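Long-range contacts in oxidized polyvinyl alcohol hydrolase (Pseudomonas sp. VM15C, PDB 3WWC), which hydrolyses beta-diketones such as 4,6-nonanedione and oxidized polyvinyl alcohol, the second step in polyvinyl alcohol degradation: residues Ala62-Pro67 with Thr96-Val101; Trp129-Ala134 with Gly179-Asn184; Phe152-Val157 with Ser191-Gly196; Asp167-Phe172 with Ser323-Ser328; Ile248-Trp253 with Val293-Ser298. The protein carries 1 engineered substitution. One frame throughout, in Å; residues are numbered along the deposited sequence.

Contact 1 of 5, residues Ala62-Pro67 with Thr96-Val101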
# COMPACT_ATOMS: atom_id res chain seq x y z
N ALA A 62 9.38 18.68 3.11
CA ALA A 62 9.12 17.97 1.87
C ALA A 62 8.05 16.93 2.02
O ALA A 62 7.91 16.35 3.09
CB ALA A 62 10.37 17.27 1.46
N PRO A 63 7.28 16.67 0.96
CA PRO A 63 6.26 15.62 1.00
C PRO A 63 7.09 14.30 1.04
O PRO A 63 8.26 14.25 0.59
CB PRO A 63 5.49 15.82 -0.30
CG PRO A 63 6.58 16.40 -1.29
CD PRO A 63 7.33 17.37 -0.35
N VAL A 64 6.46 13.27 1.57
CA VAL A 64 7.07 11.96 1.81
C VAL A 64 6.41 10.89 1.01
O VAL A 64 5.18 10.86 0.88
CB VAL A 64 6.97 11.63 3.32
CG1 VAL A 64 7.28 10.14 3.60
CG2 VAL A 64 7.99 12.52 4.09
N TRP A 65 7.26 10.00 0.49
CA TRP A 65 6.80 8.82 -0.25
C TRP A 65 7.42 7.60 0.42
O TRP A 65 8.66 7.51 0.53
CB TRP A 65 7.26 8.95 -1.71
CG TRP A 65 7.04 7.71 -2.58
CD1 TRP A 65 7.94 7.19 -3.48
CD2 TRP A 65 5.82 6.93 -2.76
NE1 TRP A 65 7.37 6.16 -4.19
CE2 TRP A 65 6.07 5.98 -3.77
CE3 TRP A 65 4.55 6.95 -2.15
CZ2 TRP A 65 5.11 5.05 -4.20
CZ3 TRP A 65 3.58 6.04 -2.57
CH2 TRP A 65 3.86 5.10 -3.58
N VAL A 66 6.59 6.64 0.83
CA VAL A 66 7.02 5.40 1.47
C VAL A 66 6.59 4.27 0.53
O VAL A 66 5.47 3.77 0.63
CB VAL A 66 6.34 5.26 2.88
CG1 VAL A 66 6.66 3.95 3.53
CG2 VAL A 66 6.83 6.40 3.76
N PRO A 67 7.48 3.87 -0.39
CA PRO A 67 7.16 2.81 -1.34
C PRO A 67 7.48 1.44 -0.78
O PRO A 67 8.51 1.24 -0.09
CB PRO A 67 8.06 3.16 -2.52
CG PRO A 67 9.31 3.72 -1.84
CD PRO A 67 8.74 4.57 -0.75
N THR A 96 10.82 13.19 -0.18
CA THR A 96 11.77 12.43 0.63
C THR A 96 11.21 11.00 0.65
O THR A 96 10.08 10.73 1.09
CB THR A 96 11.93 13.03 2.00
OG1 THR A 96 12.74 14.21 1.84
CG2 THR A 96 12.70 12.09 2.90
N VAL A 97 11.99 10.09 0.08
CA VAL A 97 11.59 8.68 -0.07
C VAL A 97 12.14 7.90 1.11
O VAL A 97 13.33 7.96 1.42
CB VAL A 97 12.15 8.14 -1.40
CG1 VAL A 97 11.75 6.66 -1.56
CG2 VAL A 97 11.57 8.94 -2.57
N ILE A 98 11.25 7.20 1.82
CA ILE A 98 11.62 6.44 3.04
C ILE A 98 11.03 5.07 2.79
O ILE A 98 9.81 4.86 2.91
CB ILE A 98 11.02 7.10 4.27
CG1 ILE A 98 11.39 8.60 4.34
CG2 ILE A 98 11.53 6.36 5.51
CD1 ILE A 98 10.66 9.30 5.49
N ALA A 99 11.90 4.10 2.43
CA ALA A 99 11.48 2.78 1.96
C ALA A 99 11.80 1.71 2.95
O ALA A 99 12.98 1.42 3.20
CB ALA A 99 12.24 2.49 0.64
N PRO A 100 10.79 1.07 3.50
CA PRO A 100 11.04 0.02 4.49
C PRO A 100 11.43 -1.30 3.88
O PRO A 100 10.97 -1.65 2.80
CB PRO A 100 9.68 -0.12 5.21
CG PRO A 100 8.66 0.22 4.06
CD PRO A 100 9.33 1.37 3.33
N VAL A 101 12.30 -2.03 4.58
CA VAL A 101 12.69 -3.40 4.18
C VAL A 101 11.72 -4.35 4.87
O VAL A 101 11.34 -4.13 6.04
CB VAL A 101 14.14 -3.66 4.60
CG1 VAL A 101 14.58 -5.12 4.30
CG2 VAL A 101 15.05 -2.67 3.85
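The Trp65 ring meets Val97 at its edge. CG2 of Val97 lies near the ring plane, 4.1 Å from Trp65 CD1, and the two side chains run side by side. Pro67 CB covers one face of the indole from 3.3 Å above the plane, offset toward the rim. The ring nitrogen is held by Asn87. Three backbone bonds join the strands: Thr96 N to Pro63 O, Trp65 N to Thr96 O and Ile98 N to Trp65 O. These are neighbouring parallel strands of the central sheet. They belong to a beta-alpha-beta crossover through helix 75-80, within an alpha/beta-hydrolase fold. Leu79 of that helix packs on Pro67, Val97 and Ala99. Val66 and Ile98 face Met156 of helix 148-160. On the side of the sheet toward that helix, Val64 CG1 touches Ile98 CD1 at 4.0 Å. Val66 CG1, trans to N (chi1 175°), comes to 3.7 Å from Pro100 CD. Pro67 has no N-H, and the buried Ile98 O has no hydrogen-bond donor in the model. What it receives is the CA-H of Val66, with Val66 CA 3.2 Å from Ile98 O. Putting a glycine at Pro67 would probably open a gap beside Val97 CG1 and Ala99 CB and uncover part of the indole face. Pro67 CG lies 3.8 Å from Val97 CG1, and the two side chains cross at about a right angle.

Contact 2 of 5, residues Trp129-Ala134 with Gly179-Asn184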
# COMPACT_ATOMS: atom_id res chain seq x y z
N TRP A 129 4.74 -8.82 4.20
CA TRP A 129 4.39 -7.74 5.11
C TRP A 129 3.31 -8.27 6.04
O TRP A 129 2.61 -9.21 5.72
CB TRP A 129 3.79 -6.53 4.36
CG TRP A 129 4.67 -5.94 3.24
CD1 TRP A 129 4.53 -6.15 1.87
CD2 TRP A 129 5.80 -5.07 3.39
NE1 TRP A 129 5.52 -5.48 1.19
CE2 TRP A 129 6.31 -4.80 2.09
CE3 TRP A 129 6.44 -4.50 4.50
CZ2 TRP A 129 7.42 -3.97 1.87
CZ3 TRP A 129 7.54 -3.69 4.31
CH2 TRP A 129 8.03 -3.42 2.99
N PHE A 130 3.14 -7.60 7.19
CA PHE A 130 2.07 -7.98 8.11
C PHE A 130 0.85 -7.18 7.60
O PHE A 130 0.47 -6.14 8.12
CB PHE A 130 2.50 -7.56 9.53
CG PHE A 130 3.80 -8.23 10.00
CD1 PHE A 130 3.85 -9.61 10.13
CD2 PHE A 130 4.97 -7.49 10.25
CE1 PHE A 130 5.06 -10.23 10.50
CE2 PHE A 130 6.14 -8.10 10.62
CZ PHE A 130 6.20 -9.49 10.75
N GLU A 131 0.24 -7.74 6.56
CA GLU A 131 -0.78 -7.06 5.82
C GLU A 131 -2.18 -7.64 5.81
O GLU A 131 -3.07 -7.05 5.19
CB GLU A 131 -0.30 -6.79 4.35
CG GLU A 131 0.51 -7.90 3.55
CD GLU A 131 -0.32 -8.97 2.86
OE1 GLU A 131 -1.23 -9.55 3.49
OE2 GLU A 131 -0.02 -9.27 1.67
N GLY A 132 -2.41 -8.74 6.51
CA GLY A 132 -3.77 -9.27 6.54
C GLY A 132 -3.81 -10.44 7.52
O GLY A 132 -2.86 -11.22 7.59
N ARG A 133 -4.92 -10.59 8.21
CA ARG A 133 -5.03 -11.71 9.14
C ARG A 133 -5.23 -13.00 8.38
O ARG A 133 -5.83 -13.01 7.31
CB ARG A 133 -6.19 -11.45 10.12
CG ARG A 133 -7.58 -11.44 9.48
CD ARG A 133 -8.62 -11.14 10.55
NE ARG A 133 -9.94 -10.81 10.05
CZ ARG A 133 -10.95 -11.69 10.00
NH1 ARG A 133 -10.74 -12.94 10.41
NH2 ARG A 133 -12.16 -11.30 9.61
N ALA A 134 -4.67 -14.08 8.92
CA ALA A 134 -4.79 -15.39 8.32
C ALA A 134 -6.24 -15.86 8.37
O ALA A 134 -7.03 -15.36 9.15
CB ALA A 134 -3.90 -16.37 9.08
N GLY A 179 2.72 -5.32 -1.24
CA GLY A 179 2.95 -3.96 -0.72
C GLY A 179 1.70 -3.11 -0.90
O GLY A 179 1.53 -2.15 -0.13
N GLY A 180 0.90 -3.38 -1.92
CA GLY A 180 -0.37 -2.67 -2.08
C GLY A 180 -1.35 -3.12 -0.99
O GLY A 180 -2.13 -2.30 -0.50
N THR A 181 -1.33 -4.40 -0.61
CA THR A 181 -2.19 -4.89 0.46
C THR A 181 -1.77 -4.19 1.75
O THR A 181 -2.62 -3.76 2.54
CB THR A 181 -2.02 -6.41 0.61
OG1 THR A 181 -2.14 -7.00 -0.71
CG2 THR A 181 -3.05 -6.97 1.58
N MET A 182 -0.48 -4.09 1.96
CA MET A 182 0.00 -3.41 3.15
C MET A 182 -0.40 -1.94 3.17
O MET A 182 -0.70 -1.40 4.26
CB MET A 182 1.53 -3.57 3.24
CG MET A 182 2.17 -2.99 4.52
SD MET A 182 1.67 -3.95 5.98
CE MET A 182 0.89 -2.67 6.97
N THR A 183 -0.45 -1.30 1.99
CA THR A 183 -0.88 0.11 1.90
C THR A 183 -2.34 0.17 2.38
O THR A 183 -2.71 1.04 3.17
CB THR A 183 -0.79 0.61 0.47
OG1 THR A 183 0.58 0.56 0.07
CG2 THR A 183 -1.28 2.05 0.38
N ASN A 184 -3.20 -0.72 1.88
CA ASN A 184 -4.58 -0.72 2.32
C ASN A 184 -4.67 -0.89 3.85
O ASN A 184 -5.43 -0.17 4.51
CB ASN A 184 -5.37 -1.91 1.68
CG ASN A 184 -5.79 -1.63 0.26
OD1 ASN A 184 -6.03 -0.48 -0.12
ND2 ASN A 184 -5.92 -2.71 -0.56
O HOH W 1 -1.37 -9.63 -0.70
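Gly179, Thr181 and Met182 lie on the helix that leaves the probable nucleophile elbow, and here they meet Trp129 and Glu131 of the loop 129-134. Just before the helix, Ala177 is an engineered substitution at a position assigned by similarity to the charge relay, so the side chain expected to act there is absent. Trp129 NE1 passes 3.5 Å from Gly179 CA, where a side chain would probably crowd the indole. Met182 crosses Trp129 at about a right angle, an oblique Met-aromatic contact. Its CG is anti to the backbone N (chi1 -176°) and the chain then bends. That carries SD to 3.7 Å from Trp129 CB and 3.3 Å from Phe130 O. Glu131 packs its CB on Met182 CA at 3.6 Å, and its chain bends at chi2 to bring the carboxylate to Thr181, with Glu131 CD 3.6 Å from Thr181 CG2. A water joins the two polar ends, 2.8 Å from Glu131 OE2 and 2.7 Å from Thr181 OG1. Further bonds run from Trp129 NE1 to Thr69 O, from the Glu131 carboxylate to Ser178 and Tyr205, which line butanoic acid pockets, and from Thr181 OG1 to Glu203 N and Ala177 O. Asp149 and Phe153 of helix 148-160 touch Met182, Asp149 also touches Trp129, and Met68 at the end of strand 62-68 packs on both side chains.

Contact 3 of 5, residues Phe152-Val157 with Ser191-Gly196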
# COMPACT_ATOMS: atom_id res chain seq x y z
N PHE A 152 5.53 0.15 12.67
CA PHE A 152 6.92 0.45 12.37
C PHE A 152 6.97 1.60 11.40
O PHE A 152 7.79 2.48 11.55
CB PHE A 152 7.54 -0.80 11.71
CG PHE A 152 8.78 -0.54 10.90
CD1 PHE A 152 9.83 0.27 11.37
CD2 PHE A 152 8.90 -1.12 9.64
CE1 PHE A 152 10.97 0.47 10.59
CE2 PHE A 152 10.06 -0.91 8.86
CZ PHE A 152 11.10 -0.11 9.34
N PHE A 153 6.10 1.63 10.40
CA PHE A 153 6.22 2.70 9.39
C PHE A 153 5.99 4.07 10.01
O PHE A 153 6.62 5.02 9.60
CB PHE A 153 5.19 2.51 8.25
CG PHE A 153 5.28 1.19 7.53
CD1 PHE A 153 6.46 0.43 7.47
CD2 PHE A 153 4.14 0.71 6.92
CE1 PHE A 153 6.47 -0.81 6.81
CE2 PHE A 153 4.12 -0.51 6.26
CZ PHE A 153 5.29 -1.28 6.20
N VAL A 154 5.09 4.15 10.98
CA VAL A 154 4.82 5.44 11.64
C VAL A 154 6.07 5.84 12.41
O VAL A 154 6.54 6.96 12.31
CB VAL A 154 3.60 5.30 12.58
CG1 VAL A 154 3.42 6.59 13.43
CG2 VAL A 154 2.36 5.09 11.72
N ALA A 155 6.62 4.90 13.16
CA ALA A 155 7.84 5.19 13.93
C ALA A 155 9.01 5.56 13.05
O ALA A 155 9.82 6.45 13.38
CB ALA A 155 8.21 4.00 14.79
N MET A 156 9.11 4.90 11.90
CA MET A 156 10.15 5.14 10.92
C MET A 156 10.08 6.58 10.39
O MET A 156 11.06 7.32 10.39
CB MET A 156 9.97 4.12 9.81
CG MET A 156 10.84 4.33 8.60
SD MET A 156 10.45 3.20 7.25
CE MET A 156 8.88 3.91 6.60
N VAL A 157 8.89 6.99 9.97
CA VAL A 157 8.72 8.33 9.42
C VAL A 157 8.92 9.37 10.55
O VAL A 157 9.58 10.39 10.33
CB VAL A 157 7.32 8.48 8.79
CG1 VAL A 157 7.06 9.94 8.41
CG2 VAL A 157 7.26 7.64 7.51
N SER A 191 -5.25 6.07 9.62
CA SER A 191 -5.82 7.15 8.84
C SER A 191 -5.71 8.51 9.48
O SER A 191 -6.10 9.49 8.86
CB SER A 191 -7.28 6.87 8.48
OG SER A 191 -8.10 6.88 9.64
N ASN A 192 -5.19 8.59 10.71
CA ASN A 192 -4.98 9.91 11.30
C ASN A 192 -3.51 10.27 11.24
O ASN A 192 -3.09 11.30 11.77
CB ASN A 192 -5.50 9.94 12.73
CG ASN A 192 -7.03 9.74 12.77
OD1 ASN A 192 -7.76 10.47 12.12
ND2 ASN A 192 -7.48 8.73 13.50
N PHE A 193 -2.73 9.47 10.51
CA PHE A 193 -1.30 9.75 10.36
C PHE A 193 -0.99 10.04 8.88
O PHE A 193 -0.64 11.14 8.51
CB PHE A 193 -0.43 8.56 10.86
CG PHE A 193 1.05 8.80 10.72
CD1 PHE A 193 1.69 9.69 11.56
CD2 PHE A 193 1.79 8.15 9.72
CE1 PHE A 193 3.08 9.95 11.45
CE2 PHE A 193 3.15 8.39 9.58
CZ PHE A 193 3.80 9.28 10.45
N TRP A 194 -1.16 9.02 8.02
CA TRP A 194 -0.90 9.19 6.60
C TRP A 194 -1.87 10.16 5.98
O TRP A 194 -3.02 10.25 6.41
CB TRP A 194 -1.13 7.84 5.87
CG TRP A 194 -0.26 6.76 6.47
CD1 TRP A 194 -0.65 5.74 7.27
CD2 TRP A 194 1.18 6.66 6.35
NE1 TRP A 194 0.47 4.98 7.69
CE2 TRP A 194 1.59 5.55 7.14
CE3 TRP A 194 2.14 7.42 5.65
CZ2 TRP A 194 2.95 5.17 7.24
CZ3 TRP A 194 3.49 7.05 5.75
CH2 TRP A 194 3.88 5.93 6.54
N ALA A 195 -1.40 10.89 4.97
CA ALA A 195 -2.29 11.78 4.22
C ALA A 195 -2.98 11.01 3.12
O ALA A 195 -3.97 11.48 2.56
CB ALA A 195 -1.49 12.95 3.59
N GLY A 196 -2.45 9.85 2.76
CA GLY A 196 -3.09 9.11 1.66
C GLY A 196 -2.13 8.00 1.22
O GLY A 196 -1.08 7.76 1.80
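Val154 sits squarely on the Phe193 ring. Its CG1 is 3.9 Å from the ring centroid and 10° off the normal, a CH-pi contact over the face. CG2 adds a second touch on the same ring, 3.7 Å from Phe193 CD2. A chi1 of 179° swings the Phe193 ring out from the loop toward the helix. Its CD2 also lies over the centre of the Trp194 ring, 3.6 Å above that plane. At the edge of the indole, in its plane, Phe153 CB comes to 3.6 Å from Trp194 CZ2. This is the tight part. Val157 adds a smaller contact, with CG1 3.9 Å from Phe193 CZ and CG2 3.9 Å from Trp194 CH2. Away from this core the two segments part: Ala155 points away from the loop, and Asn192 is exposed to solvent. Helix 148-160 is thus joined to the loop that leads into strand 196-200, and Val66 and Leu173 of the sheet touch the Trp194 side chain. No hydrogen bond crosses between the two segments. The contact depends on the fit of aliphatic groups against two aromatic rings, which suggests that shape, rather than polar pairing, places the helix against this loop.

Contact 4 of 5, residues Asp167-Phe172 with Ser323-Ser328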
# COMPACT_ATOMS: atom_id res chain seq x y z
N ASP A 167 6.90 17.24 5.56
CA ASP A 167 5.58 17.88 5.57
C ASP A 167 4.58 16.91 6.18
O ASP A 167 4.18 15.91 5.55
CB ASP A 167 5.23 18.25 4.14
CG ASP A 167 3.86 18.91 4.01
OD1 ASP A 167 3.06 18.86 4.96
OD2 ASP A 167 3.62 19.47 2.91
N ALA A 168 4.15 17.19 7.41
CA ALA A 168 3.24 16.32 8.15
C ALA A 168 1.85 16.19 7.54
O ALA A 168 1.08 15.31 7.97
CB ALA A 168 3.15 16.78 9.64
N ARG A 169 1.54 17.03 6.56
CA ARG A 169 0.26 16.96 5.85
C ARG A 169 0.42 16.22 4.52
O ARG A 169 -0.57 16.08 3.77
CB ARG A 169 -0.30 18.35 5.51
CG ARG A 169 -0.64 19.17 6.78
CD ARG A 169 -1.32 20.50 6.35
NE ARG A 169 -2.64 20.25 5.77
CZ ARG A 169 -3.29 21.05 4.91
NH1 ARG A 169 -2.74 22.20 4.49
NH2 ARG A 169 -4.51 20.73 4.48
N ARG A 170 1.62 15.71 4.22
CA ARG A 170 1.84 15.06 2.93
C ARG A 170 2.69 13.82 3.13
O ARG A 170 3.72 13.64 2.47
CB ARG A 170 2.48 16.03 1.94
CG ARG A 170 1.49 17.12 1.47
CD ARG A 170 2.10 17.93 0.34
NE ARG A 170 1.18 18.91 -0.23
CZ ARG A 170 0.95 20.10 0.29
NH1 ARG A 170 1.54 20.50 1.43
NH2 ARG A 170 0.13 20.94 -0.37
N LEU A 171 2.25 12.97 4.04
CA LEU A 171 2.95 11.70 4.29
C LEU A 171 2.16 10.62 3.52
O LEU A 171 1.03 10.28 3.91
CB LEU A 171 2.98 11.34 5.79
CG LEU A 171 3.59 12.47 6.66
CD1 LEU A 171 3.47 12.03 8.11
CD2 LEU A 171 5.04 12.79 6.27
N PHE A 172 2.77 10.06 2.46
CA PHE A 172 2.10 9.08 1.60
C PHE A 172 2.82 7.76 1.53
O PHE A 172 4.06 7.74 1.50
CB PHE A 172 2.05 9.64 0.17
CG PHE A 172 1.28 10.96 0.07
CD1 PHE A 172 -0.07 10.98 0.31
CD2 PHE A 172 1.93 12.12 -0.23
CE1 PHE A 172 -0.78 12.19 0.24
CE2 PHE A 172 1.23 13.36 -0.30
CZ PHE A 172 -0.11 13.39 -0.06
N SER A 323 -1.47 16.99 -4.12
CA SER A 323 -2.43 18.10 -4.36
C SER A 323 -3.55 18.09 -3.35
O SER A 323 -4.41 19.01 -3.34
CB SER A 323 -3.00 18.00 -5.78
OG SER A 323 -3.99 16.99 -5.93
N HIS A 324 -3.62 17.07 -2.53
CA HIS A 324 -4.67 16.97 -1.52
C HIS A 324 -4.02 16.75 -0.18
O HIS A 324 -4.05 15.64 0.37
CB HIS A 324 -5.60 15.81 -1.87
CG HIS A 324 -6.91 15.89 -1.16
ND1 HIS A 324 -7.85 16.84 -1.49
CD2 HIS A 324 -7.41 15.20 -0.10
CE1 HIS A 324 -8.87 16.75 -0.65
NE2 HIS A 324 -8.63 15.76 0.20
N PRO A 325 -3.41 17.80 0.40
CA PRO A 325 -2.76 17.66 1.70
C PRO A 325 -3.81 17.30 2.77
O PRO A 325 -4.98 17.67 2.67
CB PRO A 325 -2.05 19.01 1.91
CG PRO A 325 -2.93 19.98 1.12
CD PRO A 325 -3.31 19.17 -0.13
N LYS A 326 -3.37 16.60 3.81
CA LYS A 326 -4.27 16.10 4.82
C LYS A 326 -5.17 17.17 5.42
O LYS A 326 -4.70 18.20 5.87
CB LYS A 326 -3.46 15.43 5.92
CG LYS A 326 -4.36 14.53 6.77
CD LYS A 326 -3.58 13.76 7.76
CE LYS A 326 -4.41 12.77 8.53
NZ LYS A 326 -5.02 11.66 7.68
N GLY A 327 -6.47 16.91 5.33
CA GLY A 327 -7.46 17.84 5.90
C GLY A 327 -8.06 18.76 4.87
O GLY A 327 -8.92 19.58 5.21
N SER A 328 -7.61 18.66 3.62
CA SER A 328 -8.14 19.42 2.50
C SER A 328 -9.57 19.01 2.27
O SER A 328 -9.94 17.90 2.61
CB SER A 328 -7.35 19.10 1.22
OG SER A 328 -6.18 19.81 1.27
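Arg169 and Lys326 are joined by hydrogen bonds running in opposite directions. Lys326 N gives a nearly straight bond of 2.8 Å to Arg169 O, in the carbonyl plane on a lone pair. In return the Arg169 guanidinium grips Lys326 O side-on, with NE and NH2 each 2.9 Å from that oxygen. The oxygen lies in the guanidinium plane, but NH2 reaches it from above the carbonyl plane. The bend of the arginine at chi3 (68°) turns the group back for this grip. Packing on Pro325 is the second kind of contact. Pro325 CB lies over the centre of both guanidinium groups, 3.8 Å above the plane of Arg169 and 3.6 Å above that of Arg170. Pro325 CG also comes to 3.5 Å from Arg170 NH2. Charge pairing is local: Arg170 NH1 forms a 2.8 Å salt bridge with the syn lone pair of Asp167 OD2. A leucine in place of Arg170 would probably leave Asp167 OD2 without its charged mate and strip Pro325 of one of its two guanidinium covers. Turns fix both backbones. Asp167 OD1 accepts from Arg169 N in an Asx turn within a type I turn, and a type II turn runs from Pro325 to Ser328. Ser328 N and OG both bond to Pro325 O. This surface contact joins the turn 167-170 leading into strand 170-176 to the loop after helix 310-322. Ala322 O binds Arg170 NE, and Lys326 NZ reaches the carbonyls of Pro246, Ser191 and Trp194, beside strands 196-200 and 247-253.

Contact 5 of 5, residues Ile248-Trp253 with Val293-Ser298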
# COMPACT_ATOMS: atom_id res chain seq x y z
N ILE A 248 -6.39 10.92 0.77
CA ILE A 248 -6.60 10.76 -0.65
C ILE A 248 -6.01 9.37 -0.97
O ILE A 248 -4.89 9.06 -0.58
CB ILE A 248 -6.00 11.86 -1.53
CG1 ILE A 248 -6.15 11.43 -3.00
CG2 ILE A 248 -4.52 12.16 -1.16
CD1 ILE A 248 -5.93 12.60 -3.99
N VAL A 249 -6.81 8.52 -1.59
CA VAL A 249 -6.36 7.16 -1.91
C VAL A 249 -6.51 6.93 -3.38
O VAL A 249 -7.59 7.18 -3.96
CB VAL A 249 -7.18 6.11 -1.14
CG1 VAL A 249 -6.68 4.70 -1.46
CG2 VAL A 249 -7.11 6.40 0.38
N MET A 250 -5.45 6.45 -4.00
CA MET A 250 -5.47 6.14 -5.45
C MET A 250 -5.23 4.64 -5.59
O MET A 250 -4.12 4.15 -5.34
CB MET A 250 -4.36 6.91 -6.16
CG MET A 250 -4.45 6.66 -7.68
SD MET A 250 -3.11 7.56 -8.59
CE MET A 250 -3.74 9.21 -8.49
N THR A 251 -6.28 3.92 -5.97
CA THR A 251 -6.20 2.46 -6.14
C THR A 251 -5.98 2.14 -7.60
O THR A 251 -6.69 2.69 -8.45
CB THR A 251 -7.48 1.81 -5.69
OG1 THR A 251 -7.72 2.13 -4.30
CG2 THR A 251 -7.38 0.28 -5.85
N VAL A 252 -5.02 1.28 -7.91
CA VAL A 252 -4.71 0.96 -9.33
C VAL A 252 -4.93 -0.52 -9.62
O VAL A 252 -4.45 -1.40 -8.86
CB VAL A 252 -3.25 1.29 -9.63
CG1 VAL A 252 -2.94 1.01 -11.12
CG2 VAL A 252 -2.97 2.77 -9.30
N TRP A 253 -5.68 -0.78 -10.69
CA TRP A 253 -5.95 -2.15 -11.18
C TRP A 253 -5.21 -2.28 -12.51
O TRP A 253 -5.30 -1.38 -13.35
CB TRP A 253 -7.46 -2.34 -11.42
CG TRP A 253 -7.80 -3.65 -12.01
CD1 TRP A 253 -7.55 -4.89 -11.46
CD2 TRP A 253 -8.56 -3.90 -13.21
NE1 TRP A 253 -8.11 -5.87 -12.23
CE2 TRP A 253 -8.74 -5.29 -13.31
CE3 TRP A 253 -9.11 -3.08 -14.21
CZ2 TRP A 253 -9.45 -5.89 -14.37
CZ3 TRP A 253 -9.82 -3.68 -15.26
CH2 TRP A 253 -9.97 -5.07 -15.33
N VAL A 293 -10.87 11.31 -0.63
CA VAL A 293 -10.96 11.45 -2.08
C VAL A 293 -10.42 10.12 -2.59
O VAL A 293 -9.29 9.77 -2.26
CB VAL A 293 -10.05 12.58 -2.60
CG1 VAL A 293 -9.95 12.55 -4.14
CG2 VAL A 293 -10.60 13.94 -2.16
N HIS A 294 -11.21 9.35 -3.33
CA HIS A 294 -10.70 8.11 -3.88
C HIS A 294 -10.59 8.25 -5.39
O HIS A 294 -11.52 8.70 -6.05
CB HIS A 294 -11.63 6.92 -3.59
CG HIS A 294 -11.08 5.64 -4.10
ND1 HIS A 294 -11.32 5.19 -5.39
CD2 HIS A 294 -10.12 4.84 -3.60
CE1 HIS A 294 -10.52 4.18 -5.65
NE2 HIS A 294 -9.77 3.93 -4.59
N VAL A 295 -9.43 7.89 -5.93
CA VAL A 295 -9.21 7.94 -7.35
C VAL A 295 -9.03 6.47 -7.82
O VAL A 295 -8.17 5.75 -7.28
CB VAL A 295 -7.97 8.76 -7.71
CG1 VAL A 295 -7.79 8.72 -9.22
CG2 VAL A 295 -8.08 10.25 -7.23
N ALA A 296 -9.87 6.02 -8.77
CA ALA A 296 -9.77 4.67 -9.31
C ALA A 296 -9.04 4.75 -10.64
O ALA A 296 -9.51 5.40 -11.57
CB ALA A 296 -11.20 4.10 -9.49
N CYS A 297 -7.90 4.09 -10.75
CA CYS A 297 -7.11 4.08 -11.95
C CYS A 297 -6.99 2.68 -12.54
O CYS A 297 -6.73 1.74 -11.81
CB CYS A 297 -5.67 4.53 -11.66
SG CYS A 297 -5.45 6.31 -11.50
N SER A 298 -7.17 2.58 -13.86
CA SER A 298 -7.04 1.31 -14.55
C SER A 298 -5.95 1.38 -15.60
O SER A 298 -5.78 2.40 -16.29
CB SER A 298 -8.34 0.94 -15.28
OG SER A 298 -9.41 0.82 -14.37
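Thr251 OG1 and His294 NE2 are 2.7 Å apart, a hydrogen bond between side chains in which either could be the donor. The hydroxyl meets the imidazole at its edge, near the ring plane. Thr251 OG1 lies beside its backbone N (chi1 -59°), on the side of His294. Val249 O lies over one face of the same ring, 3.5 Å from His294 CD2. The other ring nitrogen, ND1, is bonded to Gly347 O, so both nitrogens of this buried ring have partners. Ser283 of helix 275-288, assigned by similarity to the charge relay, also touches His294. The two strands are parallel neighbours toward one end of the mixed sheet of this alpha/beta-hydrolase fold. Five backbone bonds join them, from Val249 N to Val293 O through to Trp253 N to Cys297 O. The bond from Thr251 N to Val295 O is the least straight, with an N-H...O angle of 147°. On the face of Ile248, Met250 and Val252, packing is apolar. Ile248 CD1 touches Val293 CG1 at 4.0 Å, and the two side chains point the same way. Met250 SD lies 3.9 Å from Cys297 SG, and Val252 CG2 is 4.0 Å from Cys297 CB. A disulfide from Cys297 to Cys344 ties this strand to strand 343-346, its antiparallel neighbour. Helix 310-322 covers this face through Trp316, Ala317 and Thr320. At the far end Ser298 OG sits at the edge of the Trp253 indole, in its plane and 3.9 Å from CE3.

Overall arrangement
Contacts 1 and 5 pair parallel strands in two parts of one sheet, and their nearest atoms stay about 8 Å apart. Both are buried and rest on backbone bonds; contact 5 adds a polar side-chain pair. Contact 3 is also buried but purely apolar. It shares helix 148-160 with the packing of contact 1, through Met156 on Ile98. Contact 2 lies nearest the chain centre, beside the butanoic acid pockets, and mixes sulfur, aromatic and water-bridged contacts; Met182 meets Phe153 of contact 3. Contact 4 is the surface contact, rich in arginine. Its Lys326 reaches Ser191 of contact 3, and contact 5 is nested within the chain loop that contact 4 closes.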